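Local structure of penicillin binding protein 2X (5U47) at residues A150-G155 against P265-D270; P225-L230 against A260-P265. The protein probably cross-links peptides of adjacent glycan strands in septal peptidoglycan as a transpeptidase, and binds penicillin. The protein carries 1 engineered substitution. All coordinates share one frame; numbering follows the deposited sequence.

Contact 1: residues A150-G155 against P265-D270; sequences ASEFLG and PTYNSD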
loop_
_atom_site.group_PDB
_atom_site.type_symbol
_atom_site.label_atom_id
_atom_site.label_comp_id
_atom_site.label_asym_id
_atom_site.label_seq_id
_atom_site.Cartn_x
_atom_site.Cartn_y
_atom_site.Cartn_z
ATOM N N ALA A 150 -5.613 9.545 -2.229
ATOM C CA ALA A 150 -4.938 8.219 -2.271
ATOM C C ALA A 150 -5.531 7.341 -3.350
ATOM O O ALA A 150 -5.758 6.146 -3.146
ATOM C CB ALA A 150 -5.081 7.543 -0.937
ATOM N N SER A 151 -5.744 7.922 -4.514
ATOM C CA SER A 151 -6.478 7.221 -5.563
ATOM C C SER A 151 -5.823 5.946 -6.050
ATOM O O SER A 151 -6.472 4.884 -6.101
ATOM C CB SER A 151 -6.791 8.176 -6.718
ATOM O OG SER A 151 -7.692 9.175 -6.274
ATOM N N GLU A 152 -4.547 6.034 -6.403
ATOM C CA GLU A 152 -3.829 4.839 -6.834
ATOM C C GLU A 152 -3.760 3.772 -5.723
ATOM O O GLU A 152 -3.861 2.583 -5.997
ATOM C CB GLU A 152 -2.439 5.189 -7.390
ATOM C CG GLU A 152 -2.500 5.875 -8.755
ATOM C CD GLU A 152 -2.940 7.335 -8.745
ATOM O OE1 GLU A 152 -3.082 7.999 -7.655
ATOM O OE2 GLU A 152 -3.139 7.835 -9.873
ATOM N N PHE A 153 -3.615 4.205 -4.479
ATOM C CA PHE A 153 -3.602 3.250 -3.363
ATOM C C PHE A 153 -4.943 2.483 -3.236
ATOM O O PHE A 153 -4.958 1.238 -3.143
ATOM C CB PHE A 153 -3.269 3.986 -2.086
ATOM C CG PHE A 153 -3.499 3.185 -0.840
ATOM C CD1 PHE A 153 -2.578 2.229 -0.432
ATOM C CD2 PHE A 153 -4.633 3.401 -0.070
ATOM C CE1 PHE A 153 -2.793 1.502 0.733
ATOM C CE2 PHE A 153 -4.849 2.685 1.109
ATOM C CZ PHE A 153 -3.925 1.735 1.502
ATOM N N LEU A 154 -6.046 3.227 -3.246
ATOM C CA LEU A 154 -7.378 2.625 -3.109
ATOM C C LEU A 154 -7.750 1.743 -4.279
ATOM O O LEU A 154 -8.305 0.673 -4.096
ATOM C CB LEU A 154 -8.452 3.704 -2.948
ATOM C CG LEU A 154 -8.405 4.535 -1.677
ATOM C CD1 LEU A 154 -9.414 5.669 -1.756
ATOM C CD2 LEU A 154 -8.655 3.665 -0.460
ATOM N N GLY A 155 -7.439 2.190 -5.484
ATOM C CA GLY A 155 -7.844 1.462 -6.657
ATOM C C GLY A 155 -9.337 1.619 -6.899
ATOM O O GLY A 155 -10.005 2.463 -6.282
ATOM N N PRO A 265 1.343 11.710 -11.573
ATOM C CA PRO A 265 -0.006 12.282 -11.675
ATOM C C PRO A 265 -1.042 11.352 -11.072
ATOM O O PRO A 265 -0.778 10.163 -10.909
ATOM C CB PRO A 265 -0.225 12.397 -13.204
ATOM C CG PRO A 265 0.674 11.355 -13.768
ATOM C CD PRO A 265 1.898 11.403 -12.901
ATOM N N THR A 266 -2.213 11.893 -10.758
ATOM C CA THR A 266 -3.258 11.111 -10.112
ATOM C C THR A 266 -4.577 11.328 -10.809
ATOM O O THR A 266 -4.617 11.917 -11.893
ATOM C CB THR A 266 -3.335 11.455 -8.604
ATOM O OG1 THR A 266 -4.179 10.515 -7.901
ATOM C CG2 THR A 266 -3.839 12.889 -8.406
ATOM N N TYR A 267 -5.647 10.811 -10.204
ATOM C CA TYR A 267 -7.000 10.985 -10.722
ATOM C C TYR A 267 -8.020 11.084 -9.585
ATOM O O TYR A 267 -7.740 10.713 -8.429
ATOM C CB TYR A 267 -7.384 9.810 -11.652
ATOM C CG TYR A 267 -7.475 8.446 -10.980
ATOM C CD1 TYR A 267 -6.347 7.653 -10.808
ATOM C CD2 TYR A 267 -8.702 7.933 -10.546
ATOM C CE1 TYR A 267 -6.427 6.398 -10.194
ATOM C CE2 TYR A 267 -8.798 6.687 -9.951
ATOM C CZ TYR A 267 -7.648 5.916 -9.782
ATOM O OH TYR A 267 -7.728 4.673 -9.187
ATOM N N ASN A 268 -9.200 11.583 -9.921
ATOM C CA ASN A 268 -10.322 11.627 -8.968
ATOM C C ASN A 268 -10.926 10.227 -8.928
ATOM O O ASN A 268 -11.422 9.732 -9.952
ATOM C CB ASN A 268 -11.351 12.655 -9.405
ATOM C CG ASN A 268 -12.493 12.797 -8.414
ATOM O OD1 ASN A 268 -13.092 11.803 -7.978
ATOM N ND2 ASN A 268 -12.801 14.040 -8.053
ATOM N N SER A 269 -10.890 9.581 -7.760
ATOM C CA SER A 269 -11.406 8.202 -7.627
ATOM C C SER A 269 -12.898 8.015 -7.890
ATOM O O SER A 269 -13.325 6.916 -8.314
ATOM C CB SER A 269 -11.072 7.624 -6.241
ATOM O OG SER A 269 -9.680 7.411 -6.102
ATOM N N ASP A 270 -13.690 9.051 -7.640
ATOM C CA ASP A 270 -15.135 8.958 -7.808
ATOM C C ASP A 270 -15.544 9.160 -9.272
ATOM O O ASP A 270 -16.447 8.509 -9.732
ATOM C CB ASP A 270 -15.842 9.992 -6.931
ATOM C CG ASP A 270 -17.313 9.621 -6.623
ATOM O OD1 ASP A 270 -17.610 8.454 -6.251
ATOM O OD2 ASP A 270 -18.174 10.514 -6.708
HETATM O O HOH W 1 -4.455 10.798 -5.257
HETATM O O HOH W 2 -9.552 4.927 -7.233
#
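Ser151, in the first turn of the short helix 151-154, meets the loop 265-270 with both atoms of its small side chain. Its OG donates to Tyr267 O at 2.6 Å, and CB sits over the middle of the Tyr267 ring, 3.9 Å from the centroid and 10° off the ring normal, a CH-pi contact. A serine suits the place, being short enough for CB to rest on the ring while OG reaches the carbonyl of the same tyrosine. Ser269 OG is a further close neighbour, 2.7 Å from Ser151 OG. Two waters extend the polar contact: one accepts from Ser151 N and donates to Thr266 OG1, while the other accepts from Tyr267 OH and Ser269 OG and donates to the carbonyls of Ser151 and Gly155. Glu152 comes next, its chain bent at chi2 (75°) to bring the carboxylate to the loop. Thr266 OG1 donates at 2.8 Å to the syn lone pair of Glu152 OE1. Glu152 OE2 lies at the edge of the Tyr267 ring, 3.3 Å from Tyr267 CD1, and also bonds the hydroxyl of Tyr280, so each carboxylate oxygen has its own hydroxyl partner. Gly155, just past the helix, has a positive phi (73°), which glycine adopts readily. The contact joins a helix of the dimerisation domain to the loop that follows strand 258-264 of the transpeptidase domain; Phe153 packs on Thr261 of that strand, and the helix backbone bonds to Leu176 and Glu177 of helix 175-179.

Contact 2: residues P225-L230 against A260-P265; sequences PLQTFL and ATTQRP
Gln227 supplies the hydrogen bonds between helix 225-230 and strand 260-264, using both ends of its amide on one strand residue. Thr261 N donates to Gln227 OE1 at 2.8 Å, fairly straight at 159°, and Gln227 NE2 donates to Thr261 O at 2.8 Å, approaching from above that carbonyl's plane and not along a lone pair. The bend at chi2 (76°) turns the amide towards the strand. Glutamine suits the position because one amide both accepts and donates; NE2 has a second partner in Glu231, one turn further along the helix.

Apolar packing lies beside this pair. Ala260 CB points at the helix and is met by Leu230 CD2 at 3.9 Å and by Leu226 CD2 at 4.1 Å, its small methyl suiting a place where the backbones come close. Leu230 CD2 also touches Thr262 CG2, at 3.8 Å. Thr262 OG1 accepts from Arg264 NH1 at 2.9 Å and also bonds Glu231. Arg264 itself forms salt bridges with Glu231 and Asp235 of the same helix.

Helix and strand run nearly in the same direction, their axes 28° apart. Strand 258-264 is an outermost strand of the transpeptidase domain's five-stranded antiparallel sheet, and strand 245-252 pairs with Ala260, Thr262 and Arg264. At Thr261 the buried Gln227 amide therefore takes the place a further strand would have, satisfying the edge's N-H and C=O amid leucine and alanine packing.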
loop_
_atom_site.group_PDB
_atom_site.type_symbol
_atom_site.label_atom_id
_atom_site.label_comp_id
_atom_site.label_asym_id
_atom_site.label_seq_id
_atom_site.Cartn_x
_atom_site.Cartn_y
_atom_site.Cartn_z
ATOM N N PRO A 225 -7.465 13.153 7.501
ATOM C CA PRO A 225 -7.020 14.551 7.610
ATOM C C PRO A 225 -5.602 14.769 7.091
ATOM O O PRO A 225 -5.340 15.726 6.347
ATOM C CB PRO A 225 -7.073 14.832 9.131
ATOM C CG PRO A 225 -8.047 13.833 9.677
ATOM C CD PRO A 225 -7.976 12.633 8.781
ATOM N N LEU A 226 -4.685 13.883 7.477
ATOM C CA LEU A 226 -3.302 14.007 7.036
ATOM C C LEU A 226 -3.209 13.790 5.535
ATOM O O LEU A 226 -2.497 14.520 4.839
ATOM C CB LEU A 226 -2.402 12.997 7.745
ATOM C CG LEU A 226 -0.913 13.119 7.416
ATOM C CD1 LEU A 226 -0.401 14.468 7.884
ATOM C CD2 LEU A 226 -0.124 11.995 8.060
ATOM N N GLN A 227 -3.911 12.774 5.048
ATOM C CA GLN A 227 -3.912 12.459 3.612
ATOM C C GLN A 227 -4.412 13.647 2.788
ATOM O O GLN A 227 -3.816 13.976 1.772
ATOM C CB GLN A 227 -4.774 11.242 3.334
ATOM C CG GLN A 227 -4.826 10.820 1.863
ATOM C CD GLN A 227 -3.557 10.106 1.387
ATOM O OE1 GLN A 227 -3.019 9.231 2.080
ATOM N NE2 GLN A 227 -3.124 10.423 0.182
ATOM N N THR A 228 -5.510 14.268 3.230
ATOM C CA THR A 228 -6.101 15.437 2.545
ATOM C C THR A 228 -5.091 16.560 2.464
ATOM O O THR A 228 -4.903 17.176 1.418
ATOM C CB THR A 228 -7.416 15.887 3.248
ATOM O OG1 THR A 228 -8.358 14.816 3.167
ATOM C CG2 THR A 228 -8.040 17.119 2.594
ATOM N N PHE A 229 -4.388 16.773 3.560
ATOM C CA PHE A 229 -3.371 17.798 3.633
ATOM C C PHE A 229 -2.197 17.466 2.712
ATOM O O PHE A 229 -1.686 18.348 2.023
ATOM C CB PHE A 229 -2.923 17.938 5.086
ATOM C CG PHE A 229 -2.067 19.105 5.343
ATOM C CD1 PHE A 229 -2.623 20.322 5.688
ATOM C CD2 PHE A 229 -0.697 18.991 5.274
ATOM C CE1 PHE A 229 -1.819 21.414 5.937
ATOM C CE2 PHE A 229 0.110 20.068 5.514
ATOM C CZ PHE A 229 -0.446 21.289 5.842
ATOM N N LEU A 230 -1.783 16.189 2.677
ATOM C CA LEU A 230 -0.699 15.762 1.792
ATOM C C LEU A 230 -1.025 16.008 0.305
ATOM O O LEU A 230 -0.143 16.423 -0.468
ATOM C CB LEU A 230 -0.379 14.268 1.992
ATOM C CG LEU A 230 0.650 13.665 1.044
ATOM C CD1 LEU A 230 1.981 14.360 1.178
ATOM C CD2 LEU A 230 0.812 12.178 1.286
ATOM N N ALA A 260 -0.189 8.133 5.350
ATOM C CA ALA A 260 -0.620 8.833 4.169
ATOM C C ALA A 260 0.251 8.438 3.002
ATOM O O ALA A 260 1.450 8.214 3.162
ATOM C CB ALA A 260 -0.572 10.337 4.389
ATOM N N THR A 261 -0.338 8.329 1.817
ATOM C CA THR A 261 0.459 7.955 0.655
ATOM C C THR A 261 -0.183 8.482 -0.606
ATOM O O THR A 261 -1.389 8.390 -0.772
ATOM C CB THR A 261 0.689 6.426 0.586
ATOM O OG1 THR A 261 1.626 6.121 -0.452
ATOM C CG2 THR A 261 -0.595 5.651 0.380
ATOM N N THR A 262 0.622 9.049 -1.487
ATOM C CA THR A 262 0.090 9.562 -2.723
ATOM C C THR A 262 1.131 9.556 -3.832
ATOM O O THR A 262 2.346 9.428 -3.585
ATOM C CB THR A 262 -0.501 10.989 -2.533
ATOM O OG1 THR A 262 -1.463 11.262 -3.571
ATOM C CG2 THR A 262 0.598 12.045 -2.515
ATOM N N GLN A 263 0.643 9.677 -5.058
ATOM C CA GLN A 263 1.517 9.774 -6.204
ATOM C C GLN A 263 0.918 10.712 -7.207
ATOM O O GLN A 263 -0.268 10.991 -7.150
ATOM C CB GLN A 263 1.759 8.416 -6.847
ATOM C CG GLN A 263 0.619 7.849 -7.672
ATOM C CD GLN A 263 0.971 6.465 -8.199
ATOM O OE1 GLN A 263 1.278 5.554 -7.424
ATOM N NE2 GLN A 263 0.946 6.309 -9.506
ATOM N N ARG A 264 1.772 11.207 -8.107
ATOM C CA ARG A 264 1.391 12.108 -9.144
ATOM C C ARG A 264 2.028 11.588 -10.434
ATOM O O ARG A 264 3.123 11.051 -10.390
ATOM C CB ARG A 264 1.865 13.533 -8.833
ATOM C CG ARG A 264 1.150 14.192 -7.642
ATOM C CD ARG A 264 -0.299 14.488 -7.998
ATOM N NE ARG A 264 -1.048 15.152 -6.931
ATOM C CZ ARG A 264 -1.583 14.542 -5.864
ATOM N NH1 ARG A 264 -1.417 13.244 -5.659
ATOM N NH2 ARG A 264 -2.267 15.250 -4.962
ATOM N N PRO A 265 1.343 11.710 -11.573
ATOM C CA PRO A 265 -0.006 12.282 -11.675
ATOM C C PRO A 265 -1.042 11.352 -11.072
ATOM O O PRO A 265 -0.778 10.163 -10.909
ATOM C CB PRO A 265 -0.225 12.397 -13.204
ATOM C CG PRO A 265 0.674 11.355 -13.768
ATOM C CD PRO A 265 1.898 11.403 -12.901
#

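Both contacts draw on one run of chain, strand 258-264 and the loop that continues it, and Pro265 is where the two segments join. Contact 2 is buried throughout and holds the helix against the sheet within the transpeptidase part of the molecule; contact 1, partly buried, ties that same run to a helix from the dimerisation domain. Their chemistry differs accordingly: contact 1 relies on hydroxyls, a carboxylate and bridging waters, whereas contact 2 combines one amide with leucine, alanine and threonine methyl packing. Their centres are about 10 Å apart, and the two touch directly where Glu152 packs on Gln263.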